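Local coordinates for angiogenin-1 (Salmo salar, PDB 7BFK), which probably cleaves RNA as a secreted endonuclease of the pancreatic ribonuclease family, at residues L33-P36 against C40-K43; H9-H14 against A49-V54; Q27-N32 against E87-C92. One frame throughout, in Å; residues are numbered along the deposited sequence.

How the interactions relate
Interactions 1 and 3 are close neighbours, with centres about 6 Å apart. Interaction 2 lies about 19 Å from the first and 21 Å from the third, and nearest the centre of the chain. Interaction 1 is buried and rests on van der Waals contact between a guanidinium and a lysine stem. Interaction 2 is partly buried and apolar, between two helices. Interaction 3 is partly buried and polar, with a histidine bonded to a glutamate. The disulfide Cys-40 to Cys-92 joins the segments of interactions 1 and 3. Gln-13 of interaction 2 packs against both Lys-41 of interaction 1 and Leu-31 of interaction 3.

Interaction 1 of 3, residues L33-P36 against C40-K43; sequences LNRP and CKLK
In the loop that joins helix 24-32 to strand 43-47 of the ribonuclease A fold, Arg-35 lies across Lys-41. Cys-40 and Lys-41 open the Cys-Lys-x-x-Asn-Thr-Phe signature of pancreatic ribonucleases. In relatives the lysine of this signature belongs to the active site, and Lys-41 probably occupies the same place.

The contact is made by the stem of Lys-41, not by its amine. Lys-41 CB sits 3.6 Å above the plane of the Arg-35 guanidinium, displaced toward its rim. Arg-35 NE and Lys-41 CB are 3.8 Å apart. The next carbon, Lys-41 CG, is 4.0 Å from Arg-35 CZ. The two side chains cross at about a right angle. A bend at chi3 (73°) turns the end of Arg-35 so that a flat face meets the lysine. Lys-41 itself is fully extended beyond CG. Its amine is thus carried away from the arginine, to hydrogen bonds with Asn-44 OD1 and Val-119 O.

The polar end of Arg-35 is held within the same loop, because NH1 bonds to Lys-39 O. Arg-35 NH1 also comes within 4.0 Å of Cys-40 C. Cys-40 turns its side chain away from the arginine and forms the disulfide with Cys-92. The backbone of Lys-41 is tied through its O to Tyr-94 OH. Arg-35 NH1 approaches that backbone to 3.6 Å at Lys-41 N, as a packing contact.

Interaction 2 of 3, residues H9-H14 against A49-V54; sequences HFLKQH and ANPDQV
Phe-10 and Leu-11 of the N-terminal helix 5-14 meet Val-54 and Pro-51 of the short helix 51-55. Both helices are elements of the ribonuclease A fold.

The contact across the segments is apolar and has two parts. On the inner side, Phe-10 CE1 touches Val-54 CG1 at 3.6 Å. The ring and the valine cross obliquely, with the methyl neither over the face nor at the edge. Phe-10 CG stands opposite the backbone N (chi1 177°), which sends the ring to the valine. On the more exposed side, both Leu-11 methyls pack on the Pro-51 ring. Leu-11 CD1 and CD2 each lie 4.0 Å from Pro-51 CB. The two side chains cross at about a right angle.

Other packing holds Phe-10 from within its own helix. His-14 CB lies 4.1 Å above one face of the phenylalanine ring, toward its rim. His-14 in turn bonds through ND1 to Thr-45 O, which ties this end of the helix to strand 43-47. Beyond the segments, Phe-10 also packs on Ile-121, and Val-54 on Ile-47.

Hydrogen bonds also shape each segment from within. His-14 N donates to Phe-10 O in the usual helical pattern. Asn-50 is the N-cap of helix 51-55 and forms a capping box with Gln-53. The return bond, from Asn-50 N to Gln-53 OE1, is weak at 3.4 Å. The stronger half runs from Gln-53 N to Asn-50 OD1 at 2.8 Å, with the donor almost in line with the C=O bond (175°).

Interaction 3 of 3, residues Q27-N32 against E87-C92; sequences QMEILN and ESHPNC
Glu-29, on helix 24-32, accepts a hydrogen bond from His-89 in the loop between strands 76-85 and 93-108. His-89 NE2 donates to Glu-29 OE1 at 2.7 Å, with an N-H...O angle of 163°. The oxygen uses its anti lone pair, the one directed away from OE2. It lies at the ring edge, 2° out of the imidazole plane. Glu-29 CG is pressed unusually near His-89 NE2, at 2.9 Å, so the exact turn of the carboxylate is doubtful. Glu-29 reaches the loop with an extended chain, its CG opposite the backbone N (chi1 -162°). The carboxylate would probably favour a positively charged imidazole. Pro-90, after a cis peptide bond, places its CB 3.6 Å above the centre of one face of the His-89 ring. With an alanine here in place of the glutamate, His-89 NE2 would probably lose this acceptor and the ring would be freer to turn.

Three residues on comes Asn-32. Its N bonds to Met-28 O at 2.7 Å. Its side chain is directed toward the loop, and Asn-32 ND2 packs 3.6 Å from Cys-92 SG. The amide is used on both sides. ND2 bonds to Tyr-94 OH, and OD1 accepts from Lys-41 N. These two bonds fix the flip of the amide and satisfy a buried polar group.

The loop 87-92 is also tied by its backbone to the chain that follows the helix, Glu-87 to Cys-40 and His-89 to Arg-38. Elsewhere on the helix, Met-28 and Leu-31 pack on Asn-44 of strand 43-47. This part of helix 24-32 thus touches both strand 43-47 and the loop linking strands 76-85 and 93-108.

Interaction 1 of 3, residues L33-P36 against C40-K43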
loop_
_atom_site.group_PDB
_atom_site.type_symbol
_atom_site.label_atom_id
_atom_site.label_comp_id
_atom_site.label_asym_id
_atom_site.label_seq_id
_atom_site.Cartn_x
_atom_site.Cartn_y
_atom_site.Cartn_z
ATOM N N LEU A 33 -10.809 10.745 0.827
ATOM C CA LEU A 33 -12.262 10.946 1.111
ATOM C C LEU A 33 -12.709 10.106 2.313
ATOM O O LEU A 33 -13.758 10.436 2.877
ATOM C CB LEU A 33 -13.078 10.591 -0.134
ATOM C CG LEU A 33 -12.960 11.574 -1.296
ATOM C CD1 LEU A 33 -13.495 10.967 -2.582
ATOM C CD2 LEU A 33 -13.672 12.881 -0.975
ATOM N N ASN A 34 -11.965 9.058 2.685
ATOM C CA ASN A 34 -12.338 8.174 3.827
ATOM C C ASN A 34 -11.538 8.522 5.085
ATOM O O ASN A 34 -11.824 7.911 6.135
ATOM C CB ASN A 34 -12.215 6.684 3.492
ATOM C CG ASN A 34 -13.475 6.121 2.862
ATOM O OD1 ASN A 34 -13.951 6.621 1.842
ATOM N ND2 ASN A 34 -14.024 5.079 3.465
ATOM N N ARG A 35 -10.617 9.484 5.007
ATOM C CA ARG A 35 -9.758 9.892 6.153
ATOM C C ARG A 35 -10.438 11.003 6.949
ATOM O O ARG A 35 -10.972 11.947 6.370
ATOM C CB ARG A 35 -8.392 10.378 5.658
ATOM C CG ARG A 35 -7.765 9.484 4.601
ATOM C CD ARG A 35 -6.316 9.799 4.284
ATOM N NE ARG A 35 -5.407 9.383 5.343
ATOM C CZ ARG A 35 -4.644 10.198 6.060
ATOM N NH1 ARG A 35 -4.645 11.500 5.826
ATOM N NH2 ARG A 35 -3.862 9.699 6.998
ATOM N N PRO A 36 -10.468 10.908 8.299
ATOM C CA PRO A 36 -11.019 11.977 9.131
ATOM C C PRO A 36 -10.415 13.346 8.766
ATOM O O PRO A 36 -9.210 13.477 8.799
ATOM C CB PRO A 36 -10.640 11.540 10.555
ATOM C CG PRO A 36 -10.594 10.026 10.469
ATOM C CD PRO A 36 -10.046 9.741 9.085
ATOM N N CYS A 40 -4.843 15.266 3.410
ATOM C CA CYS A 40 -4.088 14.676 2.281
ATOM C C CYS A 40 -3.106 13.660 2.867
ATOM O O CYS A 40 -2.245 14.085 3.652
ATOM C CB CYS A 40 -3.318 15.735 1.510
ATOM S SG CYS A 40 -4.347 17.098 0.901
ATOM N N LYS A 41 -3.266 12.375 2.577
ATOM C CA LYS A 41 -2.273 11.368 3.033
ATOM C C LYS A 41 -0.947 11.761 2.358
ATOM O O LYS A 41 -0.978 12.116 1.167
ATOM C CB LYS A 41 -2.762 9.948 2.735
ATOM C CG LYS A 41 -1.974 8.868 3.454
ATOM C CD LYS A 41 -2.433 7.465 3.157
ATOM C CE LYS A 41 -1.636 6.444 3.922
ATOM N NZ LYS A 41 -1.932 5.082 3.454
ATOM N N LEU A 42 0.163 11.784 3.092
ATOM C CA LEU A 42 1.454 12.335 2.577
ATOM C C LEU A 42 2.093 11.383 1.571
ATOM O O LEU A 42 2.920 11.853 0.777
ATOM C CB LEU A 42 2.396 12.644 3.745
ATOM C CG LEU A 42 1.905 13.776 4.651
ATOM C CD1 LEU A 42 2.766 13.943 5.876
ATOM C CD2 LEU A 42 1.800 15.084 3.871
ATOM N N LYS A 43 1.765 10.091 1.637
ATOM C CA LYS A 43 2.299 9.093 0.698
ATOM C C LYS A 43 1.440 7.840 0.730
ATOM O O LYS A 43 0.872 7.518 1.797
ATOM C CB LYS A 43 3.735 8.727 1.087
ATOM C CG LYS A 43 4.444 7.770 0.154
ATOM C CD LYS A 43 5.937 7.658 0.463
ATOM C CE LYS A 43 6.211 7.204 1.881
ATOM N NZ LYS A 43 5.993 5.746 2.038
#

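Interaction 2 of 3, residues H9-H14 against A49-V54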
loop_
_atom_site.group_PDB
_atom_site.type_symbol
_atom_site.label_atom_id
_atom_site.label_comp_id
_atom_site.label_asym_id
_atom_site.label_seq_id
_atom_site.Cartn_x
_atom_site.Cartn_y
_atom_site.Cartn_z
ATOM N N HIS A 9 -9.074 -4.540 3.446
ATOM C CA HIS A 9 -8.680 -3.117 3.595
ATOM C C HIS A 9 -7.271 -2.936 2.978
ATOM O O HIS A 9 -7.062 -1.975 2.240
ATOM C CB HIS A 9 -8.743 -2.705 5.063
ATOM C CG HIS A 9 -8.910 -1.232 5.248
ATOM N ND1 HIS A 9 -8.529 -0.317 4.278
ATOM C CD2 HIS A 9 -9.352 -0.509 6.297
ATOM C CE1 HIS A 9 -8.765 0.905 4.709
ATOM N NE2 HIS A 9 -9.262 0.817 5.953
ATOM N N PHE A 10 -6.357 -3.844 3.270
ATOM C CA PHE A 10 -4.958 -3.811 2.751
ATOM C C PHE A 10 -4.979 -3.835 1.223
ATOM O O PHE A 10 -4.344 -2.980 0.599
ATOM C CB PHE A 10 -4.145 -4.965 3.318
ATOM C CG PHE A 10 -2.742 -5.024 2.774
ATOM C CD1 PHE A 10 -2.480 -5.597 1.542
ATOM C CD2 PHE A 10 -1.688 -4.466 3.485
ATOM C CE1 PHE A 10 -1.190 -5.610 1.028
ATOM C CE2 PHE A 10 -0.394 -4.494 2.972
ATOM C CZ PHE A 10 -0.152 -5.064 1.755
ATOM N N LEU A 11 -5.730 -4.772 0.626
ATOM C CA LEU A 11 -5.820 -4.880 -0.847
ATOM C C LEU A 11 -6.350 -3.573 -1.431
ATOM O O LEU A 11 -5.764 -3.097 -2.416
ATOM C CB LEU A 11 -6.717 -6.058 -1.211
ATOM C CG LEU A 11 -6.192 -7.426 -0.818
ATOM C CD1 LEU A 11 -7.194 -8.506 -1.224
ATOM C CD2 LEU A 11 -4.829 -7.694 -1.474
ATOM N N LYS A 12 -7.419 -3.011 -0.863
ATOM C CA LYS A 12 -8.039 -1.756 -1.364
ATOM C C LYS A 12 -7.017 -0.614 -1.297
ATOM O O LYS A 12 -6.905 0.136 -2.245
ATOM C CB LYS A 12 -9.266 -1.362 -0.534
ATOM C CG LYS A 12 -10.535 -2.183 -0.756
ATOM C CD LYS A 12 -11.585 -1.890 0.330
ATOM C CE LYS A 12 -12.718 -2.893 0.421
ATOM N NZ LYS A 12 -13.813 -2.595 -0.531
ATOM N N GLN A 13 -6.284 -0.509 -0.196
ATOM C CA GLN A 13 -5.291 0.576 0.014
ATOM C C GLN A 13 -3.983 0.362 -0.784
ATOM O O GLN A 13 -3.412 1.374 -1.206
ATOM C CB GLN A 13 -4.949 0.633 1.491
ATOM C CG GLN A 13 -4.022 1.767 1.858
ATOM C CD GLN A 13 -4.181 2.098 3.318
ATOM O OE1 GLN A 13 -3.279 1.902 4.122
ATOM N NE2 GLN A 13 -5.373 2.543 3.672
ATOM N N HIS A 14 -3.524 -0.881 -0.999
ATOM C CA HIS A 14 -2.143 -1.118 -1.502
ATOM C C HIS A 14 -2.005 -2.095 -2.667
ATOM O O HIS A 14 -0.852 -2.294 -3.060
ATOM C CB HIS A 14 -1.261 -1.642 -0.359
ATOM C CG HIS A 14 -1.074 -0.664 0.745
ATOM N ND1 HIS A 14 -0.378 0.508 0.570
ATOM C CD2 HIS A 14 -1.444 -0.688 2.038
ATOM C CE1 HIS A 14 -0.391 1.189 1.689
ATOM N NE2 HIS A 14 -1.024 0.476 2.603
ATOM N N ALA A 49 0.318 -6.272 -8.524
ATOM C CA ALA A 49 0.304 -7.734 -8.373
ATOM C C ALA A 49 -1.105 -8.208 -8.016
ATOM O O ALA A 49 -1.975 -7.362 -7.739
ATOM C CB ALA A 49 1.300 -8.129 -7.304
ATOM N N ASN A 50 -1.322 -9.516 -8.049
ATOM C CA ASN A 50 -2.622 -10.101 -7.657
ATOM C C ASN A 50 -2.543 -10.371 -6.157
ATOM O O ASN A 50 -1.462 -10.532 -5.599
ATOM C CB ASN A 50 -3.011 -11.286 -8.547
ATOM C CG ASN A 50 -2.475 -12.636 -8.118
ATOM O OD1 ASN A 50 -1.742 -12.756 -7.143
ATOM N ND2 ASN A 50 -2.857 -13.675 -8.850
ATOM N N PRO A 51 -3.688 -10.337 -5.455
ATOM C CA PRO A 51 -3.737 -10.641 -4.028
ATOM C C PRO A 51 -2.925 -11.882 -3.621
ATOM O O PRO A 51 -2.212 -11.806 -2.644
ATOM C CB PRO A 51 -5.228 -10.894 -3.818
ATOM C CG PRO A 51 -5.887 -9.942 -4.778
ATOM C CD PRO A 51 -4.988 -9.933 -5.993
ATOM N N ASP A 52 -3.025 -12.974 -4.388
ATOM C CA ASP A 52 -2.321 -14.248 -4.080
ATOM C C ASP A 52 -0.813 -14.014 -3.968
ATOM O O ASP A 52 -0.220 -14.581 -3.066
ATOM C CB ASP A 52 -2.674 -15.339 -5.084
ATOM C CG ASP A 52 -4.035 -15.960 -4.791
ATOM O OD1 ASP A 52 -4.729 -15.469 -3.862
ATOM O OD2 ASP A 52 -4.384 -16.902 -5.475
ATOM N N GLN A 53 -0.241 -13.173 -4.819
ATOM C CA GLN A 53 1.217 -12.892 -4.843
ATOM C C GLN A 53 1.590 -12.140 -3.567
ATOM O O GLN A 53 2.689 -12.355 -3.034
ATOM C CB GLN A 53 1.616 -12.030 -6.042
ATOM C CG GLN A 53 1.205 -12.569 -7.415
ATOM C CD GLN A 53 1.810 -11.740 -8.526
ATOM O OE1 GLN A 53 1.135 -11.317 -9.475
ATOM N NE2 GLN A 53 3.108 -11.484 -8.413
ATOM N N VAL A 54 0.725 -11.243 -3.118
ATOM C CA VAL A 54 1.002 -10.429 -1.906
ATOM C C VAL A 54 0.706 -11.278 -0.664
ATOM O O VAL A 54 1.502 -11.186 0.289
ATOM C CB VAL A 54 0.237 -9.090 -1.915
ATOM C CG1 VAL A 54 0.605 -8.240 -0.714
ATOM C CG2 VAL A 54 0.484 -8.314 -3.205
#

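Interaction 3 of 3, residues Q27-N32 against E87-C92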
loop_
_atom_site.group_PDB
_atom_site.type_symbol
_atom_site.label_atom_id
_atom_site.label_comp_id
_atom_site.label_asym_id
_atom_site.label_seq_id
_atom_site.Cartn_x
_atom_site.Cartn_y
_atom_site.Cartn_z
ATOM N N GLN A 27 -6.688 7.931 -7.478
ATOM C CA GLN A 27 -6.550 6.878 -6.434
ATOM C C GLN A 27 -6.398 7.506 -5.044
ATOM O O GLN A 27 -7.039 6.984 -4.106
ATOM C CB GLN A 27 -5.430 5.906 -6.782
ATOM C CG GLN A 27 -5.698 5.145 -8.068
ATOM C CD GLN A 27 -7.068 4.517 -8.056
ATOM O OE1 GLN A 27 -7.448 3.841 -7.107
ATOM N NE2 GLN A 27 -7.833 4.761 -9.110
ATOM N N MET A 28 -5.614 8.581 -4.894
ATOM C CA MET A 28 -5.419 9.230 -3.571
ATOM C C MET A 28 -6.737 9.886 -3.134
ATOM O O MET A 28 -7.071 9.802 -1.942
ATOM C CB MET A 28 -4.291 10.269 -3.585
ATOM C CG MET A 28 -2.911 9.678 -3.809
ATOM S SD MET A 28 -2.519 8.290 -2.676
ATOM C CE MET A 28 -2.674 9.098 -1.089
ATOM N N GLU A 29 -7.475 10.503 -4.064
ATOM C CA GLU A 29 -8.776 11.138 -3.733
ATOM C C GLU A 29 -9.630 10.084 -3.012
ATOM O O GLU A 29 -10.174 10.381 -1.919
ATOM C CB GLU A 29 -9.464 11.669 -4.988
ATOM C CG GLU A 29 -10.555 12.674 -4.687
ATOM C CD GLU A 29 -11.346 13.136 -5.899
ATOM O OE1 GLU A 29 -11.905 14.248 -5.841
ATOM O OE2 GLU A 29 -11.412 12.377 -6.886
ATOM N N ILE A 30 -9.690 8.881 -3.577
ATOM C CA ILE A 30 -10.446 7.718 -3.021
ATOM C C ILE A 30 -10.019 7.471 -1.568
ATOM O O ILE A 30 -10.900 7.356 -0.718
ATOM C CB ILE A 30 -10.248 6.459 -3.888
ATOM C CG1 ILE A 30 -10.732 6.667 -5.329
ATOM C CG2 ILE A 30 -10.906 5.257 -3.239
ATOM C CD1 ILE A 30 -12.104 7.293 -5.441
ATOM N N LEU A 31 -8.713 7.347 -1.300
ATOM C CA LEU A 31 -8.177 7.146 0.072
ATOM C C LEU A 31 -8.481 8.370 0.950
ATOM O O LEU A 31 -8.881 8.181 2.102
ATOM C CB LEU A 31 -6.661 6.916 0.017
ATOM C CG LEU A 31 -6.188 5.594 -0.580
ATOM C CD1 LEU A 31 -4.665 5.534 -0.567
ATOM C CD2 LEU A 31 -6.775 4.393 0.168
ATOM N N ASN A 32 -8.267 9.581 0.442
ATOM C CA ASN A 32 -8.386 10.829 1.252
ATOM C C ASN A 32 -9.839 11.057 1.691
ATOM O O ASN A 32 -10.037 11.507 2.849
ATOM C CB ASN A 32 -7.793 12.024 0.512
ATOM C CG ASN A 32 -6.282 11.933 0.419
ATOM O OD1 ASN A 32 -5.662 11.250 1.219
ATOM N ND2 ASN A 32 -5.690 12.627 -0.533
ATOM N N GLU A 87 -3.393 20.559 2.493
ATOM C CA GLU A 87 -3.649 20.028 3.849
ATOM C C GLU A 87 -4.833 19.058 3.775
ATOM O O GLU A 87 -4.787 18.020 4.448
ATOM C CB GLU A 87 -3.972 21.138 4.848
ATOM C CG GLU A 87 -4.180 20.605 6.259
ATOM C CD GLU A 87 -5.095 21.420 7.154
ATOM O OE1 GLU A 87 -5.431 22.564 6.783
ATOM O OE2 GLU A 87 -5.489 20.897 8.211
ATOM N N SER A 88 -5.859 19.372 2.980
ATOM C CA SER A 88 -7.084 18.541 2.891
ATOM C C SER A 88 -7.655 18.537 1.477
ATOM O O SER A 88 -7.344 19.456 0.697
ATOM C CB SER A 88 -8.105 19.035 3.872
ATOM O OG SER A 88 -7.500 19.313 5.126
ATOM N N HIS A 89 -8.438 17.506 1.169
ATOM C CA HIS A 89 -9.210 17.368 -0.089
ATOM C C HIS A 89 -10.142 18.572 -0.142
ATOM O O HIS A 89 -10.666 18.975 0.886
ATOM C CB HIS A 89 -9.951 16.026 -0.110
ATOM C CG HIS A 89 -10.692 15.751 -1.374
ATOM N ND1 HIS A 89 -12.023 16.080 -1.535
ATOM C CD2 HIS A 89 -10.300 15.184 -2.534
ATOM C CE1 HIS A 89 -12.418 15.726 -2.737
ATOM N NE2 HIS A 89 -11.380 15.176 -3.373
ATOM N N PRO A 90 -10.368 19.198 -1.314
ATOM C CA PRO A 90 -9.790 18.748 -2.575
ATOM C C PRO A 90 -8.570 19.532 -3.074
ATOM O O PRO A 90 -8.421 19.646 -4.275
ATOM C CB PRO A 90 -10.989 19.035 -3.489
ATOM C CG PRO A 90 -11.489 20.388 -2.989
ATOM C CD PRO A 90 -11.247 20.367 -1.491
ATOM N N ASN A 91 -7.718 20.018 -2.165
ATOM C CA ASN A 91 -6.551 20.868 -2.512
ATOM C C ASN A 91 -5.252 20.048 -2.459
ATOM O O ASN A 91 -4.160 20.670 -2.430
ATOM C CB ASN A 91 -6.473 22.069 -1.573
ATOM C CG ASN A 91 -7.774 22.838 -1.515
ATOM O OD1 ASN A 91 -8.505 22.910 -2.501
ATOM N ND2 ASN A 91 -8.075 23.409 -0.361
ATOM N N CYS A 92 -5.364 18.720 -2.432
ATOM C CA CYS A 92 -4.220 17.771 -2.392
ATOM C C CYS A 92 -3.570 17.702 -3.772
ATOM O O CYS A 92 -4.296 17.558 -4.764
ATOM C CB CYS A 92 -4.653 16.354 -2.025
ATOM S SG CYS A 92 -5.549 16.204 -0.459
#